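Local structure of porin (Rhodobacter capsulatus, 2POR) at residues A[158-170]-A[181-193]. The protein forms, as a homotrimer, outer-membrane channels that let small hydrophilic solutes, up to about 0.6 kDa, diffuse passively. Residues are numbered along the deposited sequence; the frame is centred on the assembly and turned at random.
Sequences FGNYTVGLGYEKI and MEQLELAAIAKFG
Glu168 and Glu185 meet on the channel-facing side of two neighbouring barrel strands, 161-170 and 181-192, a worked example of how a porin hairpin sorts its chemistry between two faces. The strands run antiparallel, and the backbone ladder between them extends from Ile170 and Met181 to the bond of Lys191 N with Asn160 O at the turn. The tightly packed part is the inner face. There Glu185, bent at chi2 (98°), folds back over Gly166, where a side chain would collide with its OE1, and the two carboxylates cross with planes 60° apart, Glu168 OE2 lying 2.5 Å from Glu185 OE2. Gln183 NE2 donates to the anti lone pair of Glu185 OE2 at 2.9 Å; Leu105 N also bonds Glu168 OE2, while Thr106 OG1 takes Glu168 OE1 and Ser79 OG takes Glu185 OE1. The outer face is looser, mostly apolar in its middle and polar near Lys169: Leu165 CB touches Leu186 CD2 at 4.0 Å, and a bound detergent lies against Leu186. Tyr167, with CG anti to its backbone N (chi1 175°), lays its ring along this face beside Leu184 CD1, and Tyr167 OH donates to Glu182 OE1 (3.1 Å) from above the carboxylate plane. With a phenylalanine in its place the hydroxyl is gone, and Glu182 OE1 would probably be left without this donor. So short a separation between two buried acids is consistent with one holding a proton, which would probably ease their mutual repulsion.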
loop_
_atom_site.group_PDB
_atom_site.type_symbol
_atom_site.label_atom_id
_atom_site.label_comp_id
_atom_site.label_asym_id
_atom_site.label_seq_id
_atom_site.Cartn_x
_atom_site.Cartn_y
_atom_site.Cartn_z
ATOM N N PHE A 158 -29.311 -21.403 22.774
ATOM C CA PHE A 158 -29.932 -22.533 23.428
ATOM C C PHE A 158 -30.158 -23.558 22.333
ATOM O O PHE A 158 -30.998 -23.500 21.427
ATOM C CB PHE A 158 -31.259 -22.135 24.094
ATOM C CG PHE A 158 -32.330 -21.442 23.254
ATOM C CD1 PHE A 158 -32.215 -20.095 22.945
ATOM C CD2 PHE A 158 -33.428 -22.167 22.802
ATOM C CE1 PHE A 158 -33.192 -19.485 22.188
ATOM C CE2 PHE A 158 -34.405 -21.544 22.043
ATOM C CZ PHE A 158 -34.284 -20.204 21.738
ATOM N N GLY A 159 -29.214 -24.470 22.354
ATOM C CA GLY A 159 -29.256 -25.574 21.433
ATOM C C GLY A 159 -28.890 -25.056 20.066
ATOM O O GLY A 159 -27.846 -24.405 19.900
ATOM N N ASN A 160 -29.833 -25.306 19.147
ATOM C CA ASN A 160 -29.679 -24.934 17.739
ATOM C C ASN A 160 -29.883 -23.453 17.460
ATOM O O ASN A 160 -29.573 -23.004 16.352
ATOM C CB ASN A 160 -30.687 -25.615 16.803
ATOM C CG ASN A 160 -31.016 -27.087 17.032
ATOM O OD1 ASN A 160 -31.547 -27.441 18.091
ATOM N ND2 ASN A 160 -30.759 -27.992 16.088
ATOM N N TYR A 161 -30.415 -22.759 18.467
ATOM C CA TYR A 161 -30.897 -21.403 18.395
ATOM C C TYR A 161 -30.059 -20.370 19.056
ATOM O O TYR A 161 -29.572 -20.619 20.147
ATOM C CB TYR A 161 -32.248 -21.273 19.033
ATOM C CG TYR A 161 -33.138 -22.333 18.453
ATOM C CD1 TYR A 161 -33.777 -22.088 17.257
ATOM C CD2 TYR A 161 -33.239 -23.565 19.071
ATOM C CE1 TYR A 161 -34.519 -23.087 16.649
ATOM C CE2 TYR A 161 -33.978 -24.568 18.470
ATOM C CZ TYR A 161 -34.612 -24.321 17.259
ATOM O OH TYR A 161 -35.326 -25.323 16.621
ATOM N N THR A 162 -29.876 -19.231 18.413
ATOM C CA THR A 162 -29.359 -18.091 19.113
ATOM C C THR A 162 -30.416 -17.076 18.836
ATOM O O THR A 162 -30.929 -17.001 17.716
ATOM C CB THR A 162 -28.079 -17.583 18.561
ATOM O OG1 THR A 162 -27.162 -18.662 18.689
ATOM C CG2 THR A 162 -27.607 -16.326 19.300
ATOM N N VAL A 163 -30.829 -16.398 19.870
ATOM C CA VAL A 163 -31.728 -15.300 19.636
ATOM C C VAL A 163 -31.050 -14.079 20.234
ATOM O O VAL A 163 -30.161 -14.207 21.079
ATOM C CB VAL A 163 -33.165 -15.505 20.277
ATOM C CG1 VAL A 163 -33.791 -16.728 19.615
ATOM C CG2 VAL A 163 -33.115 -15.602 21.795
ATOM N N GLY A 164 -31.358 -12.870 19.781
ATOM C CA GLY A 164 -30.741 -11.699 20.370
ATOM C C GLY A 164 -31.461 -10.406 19.999
ATOM O O GLY A 164 -32.395 -10.408 19.181
ATOM N N LEU A 165 -31.000 -9.314 20.600
ATOM C CA LEU A 165 -31.514 -8.009 20.272
ATOM C C LEU A 165 -30.443 -6.977 20.399
ATOM O O LEU A 165 -29.458 -7.125 21.111
ATOM C CB LEU A 165 -32.689 -7.619 21.158
ATOM C CG LEU A 165 -32.704 -7.421 22.647
ATOM C CD1 LEU A 165 -33.080 -5.973 22.963
ATOM C CD2 LEU A 165 -33.765 -8.345 23.261
ATOM N N GLY A 166 -30.628 -5.930 19.624
ATOM C CA GLY A 166 -29.663 -4.871 19.570
ATOM C C GLY A 166 -30.386 -3.548 19.437
ATOM O O GLY A 166 -31.541 -3.493 19.013
ATOM N N TYR A 167 -29.706 -2.519 19.849
ATOM C CA TYR A 167 -30.230 -1.211 19.783
ATOM C C TYR A 167 -29.046 -0.369 19.405
ATOM O O TYR A 167 -28.007 -0.302 20.057
ATOM C CB TYR A 167 -30.751 -0.867 21.119
ATOM C CG TYR A 167 -31.203 0.554 21.102
ATOM C CD1 TYR A 167 -32.368 0.922 20.445
ATOM C CD2 TYR A 167 -30.382 1.474 21.715
ATOM C CE1 TYR A 167 -32.698 2.263 20.412
ATOM C CE2 TYR A 167 -30.705 2.813 21.680
ATOM C CZ TYR A 167 -31.859 3.190 21.027
ATOM O OH TYR A 167 -32.152 4.536 20.986
ATOM N N GLU A 168 -29.325 0.408 18.383
ATOM C CA GLU A 168 -28.346 1.289 17.789
ATOM C C GLU A 168 -28.840 2.727 17.656
ATOM O O GLU A 168 -30.018 2.953 17.351
ATOM C CB GLU A 168 -28.018 0.805 16.415
ATOM C CG GLU A 168 -27.700 -0.674 16.196
ATOM C CD GLU A 168 -27.156 -0.897 14.806
ATOM O OE1 GLU A 168 -25.987 -0.614 14.567
ATOM O OE2 GLU A 168 -27.872 -1.355 13.939
ATOM N N LYS A 169 -27.976 3.703 17.842
ATOM C CA LYS A 169 -28.365 5.081 17.605
ATOM C C LYS A 169 -27.247 5.991 17.104
ATOM O O LYS A 169 -26.050 5.727 17.312
ATOM C CB LYS A 169 -28.954 5.637 18.870
ATOM C CG LYS A 169 -27.971 5.675 19.978
ATOM C CD LYS A 169 -28.694 6.487 20.985
ATOM C CE LYS A 169 -27.641 7.406 21.561
ATOM N NZ LYS A 169 -28.293 8.497 22.270
ATOM N N ILE A 170 -27.619 7.044 16.339
ATOM C CA ILE A 170 -26.679 8.075 15.872
ATOM C C ILE A 170 -27.224 9.430 16.363
ATOM O O ILE A 170 -28.373 9.773 16.122
ATOM C CB ILE A 170 -26.528 8.109 14.305
ATOM C CG1 ILE A 170 -26.077 6.759 13.718
ATOM C CG2 ILE A 170 -25.511 9.211 13.978
ATOM C CD1 ILE A 170 -25.958 6.733 12.197
ATOM N N MET A 181 -31.029 9.425 14.745
ATOM C CA MET A 181 -31.551 8.197 14.175
ATOM C C MET A 181 -31.456 7.081 15.232
ATOM O O MET A 181 -30.630 7.175 16.153
ATOM C CB MET A 181 -30.733 7.801 12.945
ATOM C CG MET A 181 -30.553 8.900 11.879
ATOM S SD MET A 181 -29.934 8.365 10.284
ATOM C CE MET A 181 -28.582 9.468 10.335
ATOM N N GLU A 182 -32.281 6.045 15.164
ATOM C CA GLU A 182 -32.154 4.912 16.058
ATOM C C GLU A 182 -32.760 3.726 15.377
ATOM O O GLU A 182 -33.529 3.885 14.415
ATOM C CB GLU A 182 -32.854 5.117 17.365
ATOM C CG GLU A 182 -34.332 5.350 17.232
ATOM C CD GLU A 182 -35.092 5.226 18.544
ATOM O OE1 GLU A 182 -34.664 5.787 19.561
ATOM O OE2 GLU A 182 -36.119 4.539 18.522
ATOM N N GLN A 183 -32.381 2.512 15.801
ATOM C CA GLN A 183 -32.913 1.289 15.216
ATOM C C GLN A 183 -32.815 0.210 16.287
ATOM O O GLN A 183 -31.823 0.166 17.022
ATOM C CB GLN A 183 -32.087 0.911 13.995
ATOM C CG GLN A 183 -32.601 -0.267 13.224
ATOM C CD GLN A 183 -31.791 -0.411 11.966
ATOM O OE1 GLN A 183 -31.970 0.378 11.070
ATOM N NE2 GLN A 183 -30.885 -1.339 11.722
ATOM N N LEU A 184 -33.859 -0.584 16.396
ATOM C CA LEU A 184 -33.916 -1.699 17.316
ATOM C C LEU A 184 -33.939 -2.943 16.467
ATOM O O LEU A 184 -34.647 -2.954 15.462
ATOM C CB LEU A 184 -35.175 -1.667 18.139
ATOM C CG LEU A 184 -35.395 -2.883 19.071
ATOM C CD1 LEU A 184 -34.661 -2.721 20.420
ATOM C CD2 LEU A 184 -36.886 -3.037 19.280
ATOM N N GLU A 185 -33.199 -4.007 16.797
ATOM C CA GLU A 185 -33.194 -5.234 16.004
ATOM C C GLU A 185 -33.507 -6.464 16.880
ATOM O O GLU A 185 -33.110 -6.487 18.057
ATOM C CB GLU A 185 -31.831 -5.542 15.376
ATOM C CG GLU A 185 -31.231 -4.598 14.345
ATOM C CD GLU A 185 -30.202 -3.607 14.847
ATOM O OE1 GLU A 185 -29.566 -3.792 15.876
ATOM O OE2 GLU A 185 -30.020 -2.612 14.178
ATOM N N LEU A 186 -34.181 -7.449 16.288
ATOM C CA LEU A 186 -34.387 -8.771 16.878
ATOM C C LEU A 186 -33.809 -9.670 15.820
ATOM O O LEU A 186 -34.082 -9.486 14.625
ATOM C CB LEU A 186 -35.840 -9.206 17.024
ATOM C CG LEU A 186 -36.646 -8.280 17.866
ATOM C CD1 LEU A 186 -38.101 -8.660 17.718
ATOM C CD2 LEU A 186 -36.125 -8.309 19.285
ATOM N N ALA A 187 -32.991 -10.633 16.216
ATOM C CA ALA A 187 -32.396 -11.527 15.258
ATOM C C ALA A 187 -32.513 -12.940 15.828
ATOM O O ALA A 187 -32.539 -13.129 17.044
ATOM C CB ALA A 187 -30.934 -11.151 15.076
ATOM N N ALA A 188 -32.600 -13.921 14.972
ATOM C CA ALA A 188 -32.668 -15.305 15.373
ATOM C C ALA A 188 -31.744 -16.059 14.439
ATOM O O ALA A 188 -31.738 -15.749 13.241
ATOM C CB ALA A 188 -34.088 -15.843 15.201
ATOM N N ILE A 189 -30.948 -17.028 14.899
ATOM C CA ILE A 189 -30.121 -17.861 14.018
ATOM C C ILE A 189 -30.327 -19.323 14.460
ATOM O O ILE A 189 -30.381 -19.591 15.660
ATOM C CB ILE A 189 -28.640 -17.496 14.145
ATOM C CG1 ILE A 189 -28.423 -16.045 13.813
ATOM C CG2 ILE A 189 -27.837 -18.342 13.178
ATOM C CD1 ILE A 189 -27.390 -15.394 14.726
ATOM N N ALA A 190 -30.455 -20.259 13.533
ATOM C CA ALA A 190 -30.767 -21.638 13.805
ATOM C C ALA A 190 -29.971 -22.479 12.870
ATOM O O ALA A 190 -29.902 -22.180 11.666
ATOM C CB ALA A 190 -32.206 -21.990 13.509
ATOM N N LYS A 191 -29.327 -23.505 13.414
ATOM C CA LYS A 191 -28.702 -24.506 12.552
ATOM C C LYS A 191 -29.442 -25.790 12.774
ATOM O O LYS A 191 -29.687 -26.182 13.914
ATOM C CB LYS A 191 -27.233 -24.783 12.860
ATOM C CG LYS A 191 -26.860 -24.684 14.333
ATOM C CD LYS A 191 -25.633 -23.782 14.431
ATOM C CE LYS A 191 -25.987 -22.317 14.169
ATOM N NZ LYS A 191 -24.821 -21.576 13.718
ATOM N N PHE A 192 -29.882 -26.414 11.699
ATOM C CA PHE A 192 -30.582 -27.685 11.731
ATOM C C PHE A 192 -29.726 -28.620 10.896
ATOM O O PHE A 192 -30.044 -29.009 9.760
ATOM C CB PHE A 192 -31.965 -27.561 11.111
ATOM C CG PHE A 192 -32.867 -26.598 11.847
ATOM C CD1 PHE A 192 -32.891 -26.598 13.229
ATOM C CD2 PHE A 192 -33.641 -25.733 11.105
ATOM C CE1 PHE A 192 -33.705 -25.709 13.876
ATOM C CE2 PHE A 192 -34.454 -24.848 11.766
ATOM C CZ PHE A 192 -34.484 -24.837 13.144
ATOM N N GLY A 193 -28.550 -28.908 11.453
ATOM C CA GLY A 193 -27.624 -29.769 10.750
ATOM C C GLY A 193 -26.939 -29.043 9.589
ATOM O O GLY A 193 -26.285 -28.017 9.801
#